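Local coordinates for protein O-ureido-L-serine synthase (PDB 3X44) that replaces the acetate of O-acetyl-L-serine with hydroxyurea, using pyridoxal phosphate, to make O-ureido-L-serine for biosynthesis of the antibiotic D-cycloserine, at residues Q20-E25 against T272-A277; A268-A273 against L286-P291. The protein carries 1 engineered substitution. All coordinates share one frame; numbering follows the deposited sequence.

Interaction 1 (Q20-E25 against T272-A277); sequences QRMAPE and TALSIA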
loop_
_atom_site.group_PDB
_atom_site.type_symbol
_atom_site.label_atom_id
_atom_site.label_comp_id
_atom_site.label_asym_id
_atom_site.label_seq_id
_atom_site.Cartn_x
_atom_site.Cartn_y
_atom_site.Cartn_z
ATOM N N GLN A 20 2.628 -3.557 -22.385
ATOM C CA GLN A 20 2.394 -2.400 -23.238
ATOM C C GLN A 20 2.475 -2.594 -24.750
ATOM O O GLN A 20 1.803 -1.879 -25.492
ATOM C CB GLN A 20 3.342 -1.278 -22.820
ATOM C CG GLN A 20 2.978 -0.649 -21.486
ATOM C CD GLN A 20 1.818 0.321 -21.607
ATOM O OE1 GLN A 20 0.774 -0.005 -22.181
ATOM N NE2 GLN A 20 1.992 1.520 -21.070
ATOM N N ARG A 21 3.285 -3.537 -25.220
ATOM C CA ARG A 21 3.389 -3.738 -26.660
ATOM C C ARG A 21 3.379 -5.181 -27.163
ATOM O O ARG A 21 3.207 -5.412 -28.352
ATOM C CB ARG A 21 4.636 -3.026 -27.199
ATOM C CG ARG A 21 5.895 -3.230 -26.371
ATOM C CD ARG A 21 7.055 -2.390 -26.901
ATOM N NE ARG A 21 6.886 -0.967 -26.604
ATOM C CZ ARG A 21 7.104 -0.418 -25.413
ATOM N NH1 ARG A 21 7.504 -1.171 -24.396
ATOM N NH2 ARG A 21 6.922 0.885 -25.237
ATOM N N MET A 22 3.541 -6.152 -26.272
ATOM C CA MET A 22 3.576 -7.545 -26.695
ATOM C C MET A 22 2.220 -8.173 -27.010
ATOM O O MET A 22 2.136 -9.128 -27.786
ATOM C CB MET A 22 4.292 -8.388 -25.640
ATOM C CG MET A 22 5.800 -8.341 -25.744
ATOM S SD MET A 22 6.575 -9.258 -24.411
ATOM C CE MET A 22 6.260 -10.944 -24.918
ATOM N N ALA A 23 1.161 -7.643 -26.417
ATOM C CA ALA A 23 -0.173 -8.190 -26.637
ATOM C C ALA A 23 -0.853 -7.709 -27.912
ATOM O O ALA A 23 -0.639 -6.583 -28.352
ATOM C CB ALA A 23 -1.060 -7.868 -25.445
ATOM N N PRO A 24 -1.676 -8.575 -28.531
ATOM C CA PRO A 24 -2.388 -8.197 -29.757
ATOM C C PRO A 24 -3.272 -6.985 -29.441
ATOM O O PRO A 24 -3.910 -6.929 -28.389
ATOM C CB PRO A 24 -3.203 -9.443 -30.106
ATOM C CG PRO A 24 -2.513 -10.570 -29.387
ATOM C CD PRO A 24 -1.955 -9.966 -28.132
ATOM N N GLU A 25 -3.303 -6.020 -30.356
ATOM C CA GLU A 25 -4.064 -4.781 -30.177
ATOM C C GLU A 25 -5.463 -4.873 -29.571
ATOM O O GLU A 25 -5.821 -4.061 -28.716
ATOM C CB GLU A 25 -4.158 -4.029 -31.509
ATOM C CG GLU A 25 -4.105 -2.514 -31.361
ATOM C CD GLU A 25 -5.133 -1.800 -32.223
ATOM O OE1 GLU A 25 -5.401 -2.275 -33.350
ATOM O OE2 GLU A 25 -5.673 -0.763 -31.775
ATOM N N THR A 272 1.752 -18.655 -23.789
ATOM C CA THR A 272 0.453 -19.295 -23.883
ATOM C C THR A 272 -0.637 -18.236 -23.968
ATOM O O THR A 272 -1.526 -18.316 -24.819
ATOM C CB THR A 272 0.191 -20.187 -22.662
ATOM O OG1 THR A 272 0.963 -21.390 -22.789
ATOM C CG2 THR A 272 -1.289 -20.543 -22.560
ATOM N N ALA A 273 -0.558 -17.243 -23.083
ATOM C CA ALA A 273 -1.539 -16.165 -23.047
ATOM C C ALA A 273 -1.595 -15.416 -24.377
ATOM O O ALA A 273 -2.679 -15.056 -24.854
ATOM C CB ALA A 273 -1.202 -15.194 -21.918
ATOM N N LEU A 274 -0.427 -15.170 -24.962
ATOM C CA LEU A 274 -0.346 -14.455 -26.228
ATOM C C LEU A 274 -0.974 -15.307 -27.325
ATOM O O LEU A 274 -1.597 -14.788 -28.249
ATOM C CB LEU A 274 1.114 -14.141 -26.571
ATOM C CG LEU A 274 1.777 -13.000 -25.792
ATOM C CD1 LEU A 274 3.264 -12.938 -26.122
ATOM C CD2 LEU A 274 1.106 -11.678 -26.142
ATOM N N SER A 275 -0.812 -16.620 -27.209
ATOM C CA SER A 275 -1.367 -17.550 -28.183
ATOM C C SER A 275 -2.884 -17.480 -28.152
ATOM O O SER A 275 -3.538 -17.441 -29.197
ATOM C CB SER A 275 -0.911 -18.975 -27.873
ATOM O OG SER A 275 -1.582 -19.909 -28.696
ATOM N N ILE A 276 -3.448 -17.461 -26.949
ATOM C CA ILE A 276 -4.896 -17.386 -26.795
ATOM C C ILE A 276 -5.402 -16.009 -27.243
ATOM O O ILE A 276 -6.460 -15.891 -27.869
ATOM C CB ILE A 276 -5.311 -17.643 -25.319
ATOM C CG1 ILE A 276 -5.166 -19.135 -24.991
ATOM C CG2 ILE A 276 -6.754 -17.212 -25.088
ATOM C CD1 ILE A 276 -5.056 -19.438 -23.509
ATOM N N ALA A 277 -4.633 -14.972 -26.930
ATOM C CA ALA A 277 -5.011 -13.609 -27.285
ATOM C C ALA A 277 -5.119 -13.406 -28.793
ATOM O O ALA A 277 -5.970 -12.646 -29.266
ATOM C CB ALA A 277 -4.012 -12.626 -26.699
#

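Interaction 2 (A268-A273 against L286-P291); sequences ATVATA and LLAMLP. With PUS ((E)-O-(carbamoylamino)-N-({3-hydroxy-2-methyl-5-[(phosphonooxy)methyl]pyridin-4-yl}methylidene)-L-serine), chain C.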
loop_
_atom_site.group_PDB
_atom_site.type_symbol
_atom_site.label_atom_id
_atom_site.label_comp_id
_atom_site.label_asym_id
_atom_site.label_seq_id
_atom_site.Cartn_x
_atom_site.Cartn_y
_atom_site.Cartn_z
ATOM N N ALA A 268 6.841 -18.929 -20.509
ATOM C CA ALA A 268 5.892 -19.945 -20.952
ATOM C C ALA A 268 4.453 -19.464 -20.816
ATOM O O ALA A 268 3.696 -19.492 -21.785
ATOM C CB ALA A 268 6.094 -21.241 -20.155
ATOM N N THR A 269 4.082 -19.019 -19.615
ATOM C CA THR A 269 2.724 -18.542 -19.356
ATOM C C THR A 269 2.350 -17.380 -20.275
ATOM O O THR A 269 1.265 -17.361 -20.851
ATOM C CB THR A 269 2.546 -18.103 -17.884
ATOM O OG1 THR A 269 3.467 -17.049 -17.583
ATOM C CG2 THR A 269 2.805 -19.273 -16.943
ATOM N N VAL A 270 3.251 -16.414 -20.416
ATOM C CA VAL A 270 2.987 -15.283 -21.290
ATOM C C VAL A 270 2.774 -15.760 -22.726
ATOM O O VAL A 270 1.852 -15.299 -23.408
ATOM C CB VAL A 270 4.149 -14.285 -21.265
ATOM C CG1 VAL A 270 3.932 -13.194 -22.324
ATOM C CG2 VAL A 270 4.264 -13.680 -19.877
ATOM N N ALA A 271 3.637 -16.675 -23.176
ATOM C CA ALA A 271 3.566 -17.238 -24.522
ATOM C C ALA A 271 2.191 -17.853 -24.751
ATOM O O ALA A 271 1.535 -17.601 -25.764
ATOM C CB ALA A 271 4.653 -18.301 -24.704
ATOM N N THR A 272 1.752 -18.655 -23.789
ATOM C CA THR A 272 0.453 -19.295 -23.883
ATOM C C THR A 272 -0.637 -18.236 -23.968
ATOM O O THR A 272 -1.526 -18.316 -24.819
ATOM C CB THR A 272 0.191 -20.187 -22.662
ATOM O OG1 THR A 272 0.963 -21.390 -22.789
ATOM C CG2 THR A 272 -1.289 -20.543 -22.560
ATOM N N ALA A 273 -0.558 -17.243 -23.083
ATOM C CA ALA A 273 -1.539 -16.165 -23.047
ATOM C C ALA A 273 -1.595 -15.416 -24.377
ATOM O O ALA A 273 -2.679 -15.056 -24.854
ATOM C CB ALA A 273 -1.202 -15.194 -21.918
ATOM N N LEU A 286 -6.480 -11.045 -20.265
ATOM C CA LEU A 286 -5.806 -12.228 -19.746
ATOM C C LEU A 286 -4.764 -11.892 -18.696
ATOM O O LEU A 286 -4.129 -10.844 -18.761
ATOM C CB LEU A 286 -5.124 -12.979 -20.890
ATOM C CG LEU A 286 -6.003 -13.348 -22.085
ATOM C CD1 LEU A 286 -5.906 -12.264 -23.167
ATOM C CD2 LEU A 286 -5.547 -14.693 -22.628
ATOM N N LEU A 287 -4.592 -12.798 -17.734
ATOM C CA LEU A 287 -3.611 -12.637 -16.667
ATOM C C LEU A 287 -2.659 -13.831 -16.660
ATOM O O LEU A 287 -3.100 -14.985 -16.610
ATOM C CB LEU A 287 -4.302 -12.546 -15.309
ATOM C CG LEU A 287 -3.358 -12.514 -14.105
ATOM C CD1 LEU A 287 -2.589 -11.184 -14.108
ATOM C CD2 LEU A 287 -4.151 -12.673 -12.810
ATOM N N ALA A 288 -1.358 -13.545 -16.694
ATOM C CA ALA A 288 -0.329 -14.578 -16.694
ATOM C C ALA A 288 0.601 -14.460 -15.487
ATOM O O ALA A 288 1.017 -13.358 -15.113
ATOM C CB ALA A 288 0.495 -14.495 -17.981
ATOM N N MET A 289 0.924 -15.603 -14.885
ATOM C CA MET A 289 1.815 -15.638 -13.732
ATOM C C MET A 289 3.278 -15.655 -14.168
ATOM O O MET A 289 3.649 -16.389 -15.078
ATOM C CB MET A 289 1.557 -16.891 -12.891
ATOM C CG MET A 289 0.176 -16.980 -12.282
ATOM S SD MET A 289 -0.045 -15.760 -10.977
ATOM C CE MET A 289 1.171 -16.311 -9.771
ATOM N N LEU A 290 4.098 -14.832 -13.521
ATOM C CA LEU A 290 5.533 -14.780 -13.786
ATOM C C LEU A 290 6.118 -15.189 -12.429
ATOM O O LEU A 290 6.301 -14.359 -11.531
ATOM C CB LEU A 290 5.982 -13.360 -14.159
ATOM C CG LEU A 290 5.189 -12.566 -15.209
ATOM C CD1 LEU A 290 6.001 -11.335 -15.588
ATOM C CD2 LEU A 290 4.885 -13.417 -16.441
ATOM N N PRO A 291 6.388 -16.488 -12.260
ATOM C CA PRO A 291 6.933 -17.073 -11.029
ATOM C C PRO A 291 8.220 -16.529 -10.430
ATOM O O PRO A 291 8.335 -16.444 -9.207
ATOM C CB PRO A 291 7.034 -18.561 -11.359
ATOM C CG PRO A 291 5.976 -18.766 -12.435
ATOM C CD PRO A 291 6.138 -17.527 -13.278
HETATM N N PUS C . 8.946 -24.549 -7.948
HETATM C CA PUS C . 8.970 -25.593 -6.846
HETATM C CB PUS C . 8.498 -26.996 -7.369
HETATM O OG PUS C . 9.388 -27.453 -8.485
HETATM N ND PUS C . 9.507 -28.893 -8.500
HETATM C CE PUS C . 9.170 -29.580 -9.615
HETATM N NZ2 PUS C . 8.374 -29.017 -10.542
HETATM O OZ1 PUS C . 9.574 -30.687 -9.777
HETATM C C PUS C . 10.410 -25.703 -6.299
HETATM O O PUS C . 11.170 -24.789 -6.459
HETATM O OT PUS C . 10.767 -26.697 -5.715
HETATM C C2 PUS C . 8.892 -21.632 -11.305
HETATM C C3 PUS C . 8.948 -22.485 -10.104
HETATM C C4 PUS C . 7.757 -23.253 -9.724
HETATM C C5 PUS C . 6.542 -23.122 -10.538
HETATM C C6 PUS C . 6.581 -22.236 -11.712
HETATM C C2A PUS C . 10.105 -20.864 -11.748
HETATM C C4A PUS C . 7.812 -24.285 -8.619
HETATM C C5A PUS C . 5.270 -23.881 -10.195
HETATM N N1 PUS C . 7.729 -21.549 -12.041
HETATM O O3 PUS C . 10.057 -22.506 -9.339
HETATM O O1P PUS C . 4.615 -25.188 -7.518
HETATM O O2P PUS C . 2.916 -23.553 -7.354
HETATM O O3P PUS C . 2.943 -25.045 -9.205
HETATM O O4P PUS C . 4.621 -23.300 -9.015
HETATM P P PUS C . 3.773 -24.279 -8.273
#

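Interaction 1 (Q20-E25 against T272-A277)
Ala23 and Leu274 bring the irregular segment 20-25 up to helix 272-277, with 6.3 Å between Ala23 CA and Leu274 CA. No hydrogen bond crosses the contact. Leu274 carries much of it with its two methyl branches. Leu274 CD1 is 3.8 Å from Met22 CE. The Met22 and Leu274 side chains cross at about a right angle. Met22 is bent at its last torsion (chi3 74°), which turns CE toward Leu274. The other branch goes to the loop backbone instead. Leu274 CD2 lies 3.2 Å from Met22 O, a tight fit, and 3.7 Å from Ala23 CA. The loop joins two antiparallel strands, 16-18 and 28-33, at one edge of the mixed sheet of this type II pyridoxal-phosphate enzyme. One turn further along the helix, the Pro24 ring takes over. Its CD and CG carbons rest on the Ala277 methyl, with Pro24 CD 3.7 Å from Ala277 CB. Pro24 CD also reaches Leu274 CD2. The carboxylate of Glu258 holds the start of the loop through the backbone N atoms of Gln20, Arg21 and Met22. Met22 also packs on helix 244-257.

Interaction 2 (A268-A273 against L286-P291)
Thr269 OG1 lies within hydrogen-bonding reach of two carbonyl oxygens. One is Met289 O near the end of the strand, 2.6 Å from Thr269 OG1. The other is Ala266 O, one turn back in the same helix. At Met289 the C=O...OG1 angle is about 148°, so the hydroxyl lies somewhat off the carbonyl direction. Thr269 OG1 sits between its own backbone N and carbonyl carbon (chi1 60°), a position from which both oxygens can be reached. The methyl Thr269 CG2 is also close to the carbonyl, 3.5 Å from Met289 O.

The rest of the contact is apolar and buried. Helix 268-273 runs nearly antiparallel to strand 286-290, at 163°, with the axes 7.2 Å apart. This close approach suits the small residues at the centre. Ala288 CB points into the helix beside Thr269 and lies 4.3 Å from Ala273 CB. Toward the cofactor, Val270 CG2 meets Leu290 CD2 at 3.5 Å. At the other end, Leu286 CD2 lies 3.6 Å from Ala273 O.

The helix covers one face of the mixed sheet, as in alpha/beta folds, and is followed directly in the chain by strand 285-290. Here the packing leads straight into the active site. Pro291 follows the strand, and Pro291 CB lies 3.1 Å from the pyridine nitrogen N1 of the bound PUS. Ser265, at the start of the helix, packs on Pro291 and is hydrogen-bonded to PUS. The Thr269 hydroxyl gives the otherwise apolar interface its one polar link between helix and strand, next to the ligand pocket.

In the fold
Both interactions use helix 264-278, and their centres are 10 Å apart. Along the chain the order is 20-25, 268-273, 272-277 and 286-291, with Thr272 and Ala273 shared. Interaction 2 seats the helix on strand 285-290 of the mixed sheet. Interaction 1 lays the loop between strands 16-18 and 28-33 against the later part of the helix. Strand 28-33 is the direct parallel neighbour of 285-290, so the loop that precedes 28-33 reaches the helix packed on its neighbour. Leu286 touches Ile276 and Ala277, and Met22 reaches Val270, which makes the packing continuous. It runs from the cofactor side at Pro291 to the partly buried loop, away from the ligand site.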